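Local coordinates for amphoterin-induced protein 1 (Mus musculus, PDB 2XOT) that promotes growth and fasciculation of neurites as a homodimeric leucine-rich repeat and immunoglobulin-domain cell-adhesion protein, and interacts with the potassium channel subunit KCNB1, at residues L103-L114 with V126-Q137. Sequence-based numbering, arbitrary orientation.
Sequences LDEFLFSDLQAL and VVDRNAFEDMAQ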
loop_
_atom_site.group_PDB
_atom_site.type_symbol
_atom_site.label_atom_id
_atom_site.label_comp_id
_atom_site.label_asym_id
_atom_site.label_seq_id
_atom_site.Cartn_x
_atom_site.Cartn_y
_atom_site.Cartn_z
ATOM N N LEU B 103 25.225 2.243 9.017
ATOM C CA LEU B 103 24.442 1.259 8.287
ATOM C C LEU B 103 25.388 0.125 7.904
ATOM O O LEU B 103 26.040 0.169 6.873
ATOM C CB LEU B 103 23.826 1.917 7.041
ATOM C CG LEU B 103 22.411 2.496 7.156
ATOM C CD1 LEU B 103 22.079 3.059 8.532
ATOM C CD2 LEU B 103 22.204 3.546 6.081
ATOM N N ASP B 104 25.482 -0.878 8.768
ATOM C CA ASP B 104 26.483 -1.927 8.630
ATOM C C ASP B 104 26.166 -2.805 7.434
ATOM O O ASP B 104 25.012 -2.883 7.018
ATOM C CB ASP B 104 26.525 -2.792 9.886
ATOM C CG ASP B 104 27.352 -2.183 10.996
ATOM O OD1 ASP B 104 27.573 -0.954 10.993
ATOM O OD2 ASP B 104 27.791 -2.950 11.886
ATOM N N GLU B 105 27.183 -3.472 6.889
ATOM C CA GLU B 105 26.974 -4.321 5.708
ATOM C C GLU B 105 25.987 -5.439 5.999
ATOM O O GLU B 105 25.997 -6.020 7.088
ATOM C CB GLU B 105 28.289 -4.887 5.167
ATOM C CG GLU B 105 29.105 -5.674 6.165
ATOM C CD GLU B 105 30.262 -6.433 5.520
ATOM O OE1 GLU B 105 30.553 -6.240 4.300
ATOM O OE2 GLU B 105 30.864 -7.240 6.259
ATOM N N PHE B 106 25.117 -5.698 5.021
ATOM C CA PHE B 106 24.018 -6.654 5.121
ATOM C C PHE B 106 22.971 -6.387 6.208
ATOM O O PHE B 106 22.161 -7.266 6.498
ATOM C CB PHE B 106 24.565 -8.077 5.236
ATOM C CG PHE B 106 25.745 -8.333 4.346
ATOM C CD1 PHE B 106 25.668 -8.084 2.994
ATOM C CD2 PHE B 106 26.941 -8.791 4.870
ATOM C CE1 PHE B 106 26.757 -8.297 2.171
ATOM C CE2 PHE B 106 28.032 -9.002 4.053
ATOM C CZ PHE B 106 27.946 -8.759 2.711
ATOM N N LEU B 107 22.941 -5.177 6.771
ATOM C CA LEU B 107 22.015 -4.867 7.880
ATOM C C LEU B 107 20.536 -5.081 7.548
ATOM O O LEU B 107 19.768 -5.501 8.408
ATOM C CB LEU B 107 22.214 -3.427 8.379
ATOM C CG LEU B 107 21.541 -3.044 9.691
ATOM C CD1 LEU B 107 22.048 -3.905 10.859
ATOM C CD2 LEU B 107 21.766 -1.569 9.986
ATOM N N PHE B 108 20.142 -4.819 6.302
ATOM C CA PHE B 108 18.738 -4.941 5.889
ATOM C C PHE B 108 18.523 -6.093 4.915
ATOM O O PHE B 108 17.434 -6.265 4.406
ATOM C CB PHE B 108 18.274 -3.627 5.259
ATOM C CG PHE B 108 18.350 -2.433 6.207
ATOM C CD1 PHE B 108 17.517 -2.349 7.302
ATOM C CD2 PHE B 108 19.262 -1.415 5.996
ATOM C CE1 PHE B 108 17.590 -1.285 8.171
ATOM C CE2 PHE B 108 19.319 -0.342 6.861
ATOM C CZ PHE B 108 18.485 -0.290 7.950
ATOM N N SER B 109 19.558 -6.891 4.686
ATOM C CA SER B 109 19.525 -7.967 3.699
ATOM C C SER B 109 18.570 -9.119 3.996
ATOM O O SER B 109 18.232 -9.884 3.088
ATOM C CB SER B 109 20.926 -8.524 3.499
ATOM O OG SER B 109 21.714 -7.555 2.875
ATOM N N ASP B 110 18.127 -9.250 5.243
ATOM C CA ASP B 110 17.074 -10.228 5.556
ATOM C C ASP B 110 15.682 -9.701 5.106
ATOM O O ASP B 110 14.722 -10.462 5.067
ATOM C CB ASP B 110 17.063 -10.562 7.052
ATOM C CG ASP B 110 18.303 -11.352 7.499
ATOM O OD1 ASP B 110 18.866 -12.098 6.675
ATOM O OD2 ASP B 110 18.703 -11.214 8.680
ATOM N N LEU B 111 15.575 -8.412 4.770
ATOM C CA LEU B 111 14.262 -7.816 4.378
ATOM C C LEU B 111 14.061 -7.822 2.877
ATOM O O LEU B 111 14.051 -6.763 2.209
ATOM C CB LEU B 111 14.109 -6.392 4.929
ATOM C CG LEU B 111 14.196 -6.252 6.445
ATOM C CD1 LEU B 111 14.357 -4.777 6.826
ATOM C CD2 LEU B 111 12.993 -6.895 7.150
ATOM N N GLN B 112 13.858 -9.026 2.352
ATOM C CA GLN B 112 13.772 -9.231 0.904
ATOM C C GLN B 112 12.422 -8.876 0.265
ATOM O O GLN B 112 12.312 -8.848 -0.964
ATOM C CB GLN B 112 14.153 -10.673 0.560
ATOM C CG GLN B 112 15.592 -11.015 0.966
ATOM C CD GLN B 112 16.196 -12.155 0.140
ATOM O OE1 GLN B 112 15.495 -12.854 -0.581
ATOM N NE2 GLN B 112 17.508 -12.329 0.240
ATOM N N ALA B 113 11.407 -8.610 1.088
ATOM C CA ALA B 113 10.104 -8.147 0.613
ATOM C C ALA B 113 9.858 -6.682 0.933
ATOM O O ALA B 113 8.799 -6.157 0.595
ATOM C CB ALA B 113 8.988 -8.999 1.218
ATOM N N LEU B 114 10.828 -6.018 1.563
ATOM C CA LEU B 114 10.649 -4.628 2.014
ATOM C C LEU B 114 10.484 -3.696 0.821
ATOM O O LEU B 114 11.257 -3.768 -0.156
ATOM C CB LEU B 114 11.832 -4.146 2.864
ATOM C CG LEU B 114 11.503 -2.907 3.721
ATOM C CD1 LEU B 114 10.660 -3.302 4.904
ATOM C CD2 LEU B 114 12.761 -2.234 4.209
ATOM N N VAL B 126 27.713 7.816 6.817
ATOM C CA VAL B 126 28.236 7.064 5.678
ATOM C C VAL B 126 27.290 5.944 5.327
ATOM O O VAL B 126 26.900 5.168 6.205
ATOM C CB VAL B 126 29.627 6.449 6.027
ATOM C CG1 VAL B 126 30.024 5.386 5.020
ATOM C CG2 VAL B 126 30.661 7.525 6.104
ATOM N N VAL B 127 26.918 5.867 4.043
ATOM C CA VAL B 127 26.005 4.840 3.535
ATOM C C VAL B 127 26.801 3.730 2.846
ATOM O O VAL B 127 27.423 3.965 1.813
ATOM C CB VAL B 127 24.979 5.447 2.514
ATOM C CG1 VAL B 127 23.949 4.378 2.056
ATOM C CG2 VAL B 127 24.261 6.649 3.122
ATOM N N ASP B 128 26.818 2.532 3.435
ATOM C CA ASP B 128 27.498 1.377 2.830
ATOM C C ASP B 128 26.523 0.696 1.882
ATOM O O ASP B 128 25.483 0.258 2.312
ATOM C CB ASP B 128 27.953 0.385 3.926
ATOM C CG ASP B 128 28.696 -0.834 3.364
ATOM O OD1 ASP B 128 28.549 -1.152 2.155
ATOM O OD2 ASP B 128 29.441 -1.477 4.144
ATOM N N ARG B 129 26.868 0.596 0.606
ATOM C CA ARG B 129 26.032 -0.125 -0.385
ATOM C C ARG B 129 25.569 -1.507 0.068
ATOM O O ARG B 129 24.461 -1.954 -0.290
ATOM C CB ARG B 129 26.782 -0.309 -1.693
ATOM C CG ARG B 129 26.115 -1.286 -2.670
ATOM C CD ARG B 129 24.709 -0.792 -3.102
ATOM N NE ARG B 129 24.023 -1.735 -3.987
ATOM C CZ ARG B 129 23.428 -2.863 -3.590
ATOM N NH1 ARG B 129 23.431 -3.226 -2.315
ATOM N NH2 ARG B 129 22.847 -3.668 -4.480
ATOM N N ASN B 130 26.416 -2.199 0.825
ATOM C CA ASN B 130 26.098 -3.547 1.260
ATOM C C ASN B 130 25.045 -3.617 2.363
ATOM O O ASN B 130 24.503 -4.679 2.612
ATOM C CB ASN B 130 27.372 -4.289 1.695
ATOM C CG ASN B 130 28.275 -4.644 0.519
ATOM O OD1 ASN B 130 29.495 -4.720 0.675
ATOM N ND2 ASN B 130 27.678 -4.857 -0.670
ATOM N N ALA B 131 24.731 -2.510 3.027
ATOM C CA ALA B 131 23.618 -2.518 3.996
ATOM C C ALA B 131 22.294 -2.938 3.338
ATOM O O ALA B 131 21.418 -3.541 3.977
ATOM C CB ALA B 131 23.480 -1.150 4.687
ATOM N N PHE B 132 22.163 -2.633 2.055
ATOM C CA PHE B 132 20.930 -2.893 1.294
ATOM C C PHE B 132 21.061 -4.006 0.261
ATOM O O PHE B 132 20.226 -4.149 -0.631
ATOM C CB PHE B 132 20.503 -1.623 0.608
ATOM C CG PHE B 132 20.542 -0.423 1.515
ATOM C CD1 PHE B 132 19.462 -0.120 2.331
ATOM C CD2 PHE B 132 21.654 0.387 1.552
ATOM C CE1 PHE B 132 19.508 0.971 3.176
ATOM C CE2 PHE B 132 21.691 1.481 2.376
ATOM C CZ PHE B 132 20.609 1.777 3.185
ATOM N N GLU B 133 22.108 -4.799 0.390
ATOM C CA GLU B 133 22.308 -5.927 -0.510
ATOM C C GLU B 133 21.106 -6.867 -0.470
ATOM O O GLU B 133 20.606 -7.194 0.604
ATOM C CB GLU B 133 23.595 -6.658 -0.148
ATOM C CG GLU B 133 23.971 -7.781 -1.076
ATOM C CD GLU B 133 24.446 -7.316 -2.429
ATOM O OE1 GLU B 133 24.569 -6.087 -2.663
ATOM O OE2 GLU B 133 24.709 -8.197 -3.272
ATOM N N ASP B 134 20.653 -7.244 -1.671
ATOM C CA ASP B 134 19.602 -8.237 -1.929
ATOM C C ASP B 134 18.166 -7.777 -1.664
ATOM O O ASP B 134 17.224 -8.569 -1.690
ATOM C CB ASP B 134 19.917 -9.561 -1.221
ATOM C CG ASP B 134 21.084 -10.305 -1.876
ATOM O OD1 ASP B 134 21.060 -10.504 -3.109
ATOM O OD2 ASP B 134 22.028 -10.685 -1.158
ATOM N N MET B 135 17.989 -6.484 -1.431
ATOM C CA MET B 135 16.659 -5.946 -1.215
ATOM C C MET B 135 16.007 -5.761 -2.585
ATOM O O MET B 135 15.959 -4.654 -3.139
ATOM C CB MET B 135 16.764 -4.646 -0.436
ATOM C CG MET B 135 17.334 -4.860 0.924
ATOM S SD MET B 135 17.408 -3.301 1.801
ATOM C CE MET B 135 15.710 -3.236 2.353
ATOM N N ALA B 136 15.522 -6.864 -3.153
ATOM C CA ALA B 136 15.040 -6.839 -4.535
ATOM C C ALA B 136 13.754 -6.041 -4.702
ATOM O O ALA B 136 13.413 -5.662 -5.822
ATOM C CB ALA B 136 14.836 -8.268 -5.061
ATOM N N GLN B 137 13.021 -5.804 -3.618
ATOM C CA GLN B 137 11.713 -5.166 -3.708
ATOM C C GLN B 137 11.701 -3.727 -3.198
ATOM O O GLN B 137 10.645 -3.141 -3.132
ATOM C CB GLN B 137 10.678 -5.960 -2.905
ATOM C CG GLN B 137 10.545 -7.410 -3.345
ATOM C CD GLN B 137 10.049 -7.543 -4.769
ATOM O OE1 GLN B 137 9.358 -6.665 -5.291
ATOM N NE2 GLN B 137 10.389 -8.647 -5.401
HETATM O O HOH W 1 13.588 -5.477 -0.510
#
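Residues 103-114 and 126-137 are equivalent loops of successive leucine-rich repeats, and they meet side by side through backbone hydrogen bonds and a row of apolar side chains. Each runs from one parallel strand toward the next: 103-114 leads into strand 116-118, and the loop 126-137 leads into strand 140-142. F106 N donates to N130 O at 2.7 Å, reaching it from above the carbonyl plane. F108 N meets A131 O more squarely, in the carbonyl plane, with a C=O...N angle of 157°. The hydroxyl of S109 gives its hydrogen to E133 O, with S109 OG 2.6 Å from that oxygen. Inside the solenoid, F108 and F132 are the phenylalanines at the equivalent place in two successive repeats, lying side by side, and both touch L117 of strand 116-118. Their planes are 20° apart but slid so far that the rings barely overlap; F108 CD2 lies 3.7 Å from F132 CE1. L103 CD2 meets the neighbouring atom of that ring, F132 CZ, and the two side chains cross at a slant. M135 fills the next position along the row. The M135 chain is extended to SD and turns at chi3 (82°). This brings M135 CE to 3.6 Å from L114 CD2. M135 SD lies 3.6 Å from F108 CB. Cut back to an alanine, this position loses the sulfur and methyl that touch F108 and L114, and is likely to leave a gap between them. Beyond M135 a water joins the loops, donating to L111 O and L114 O and accepting from Q137 N. At the outer side, D128 OD1 takes the N130 amide in an Asx turn, and E105 CB packs on N130 CB at 3.6 Å.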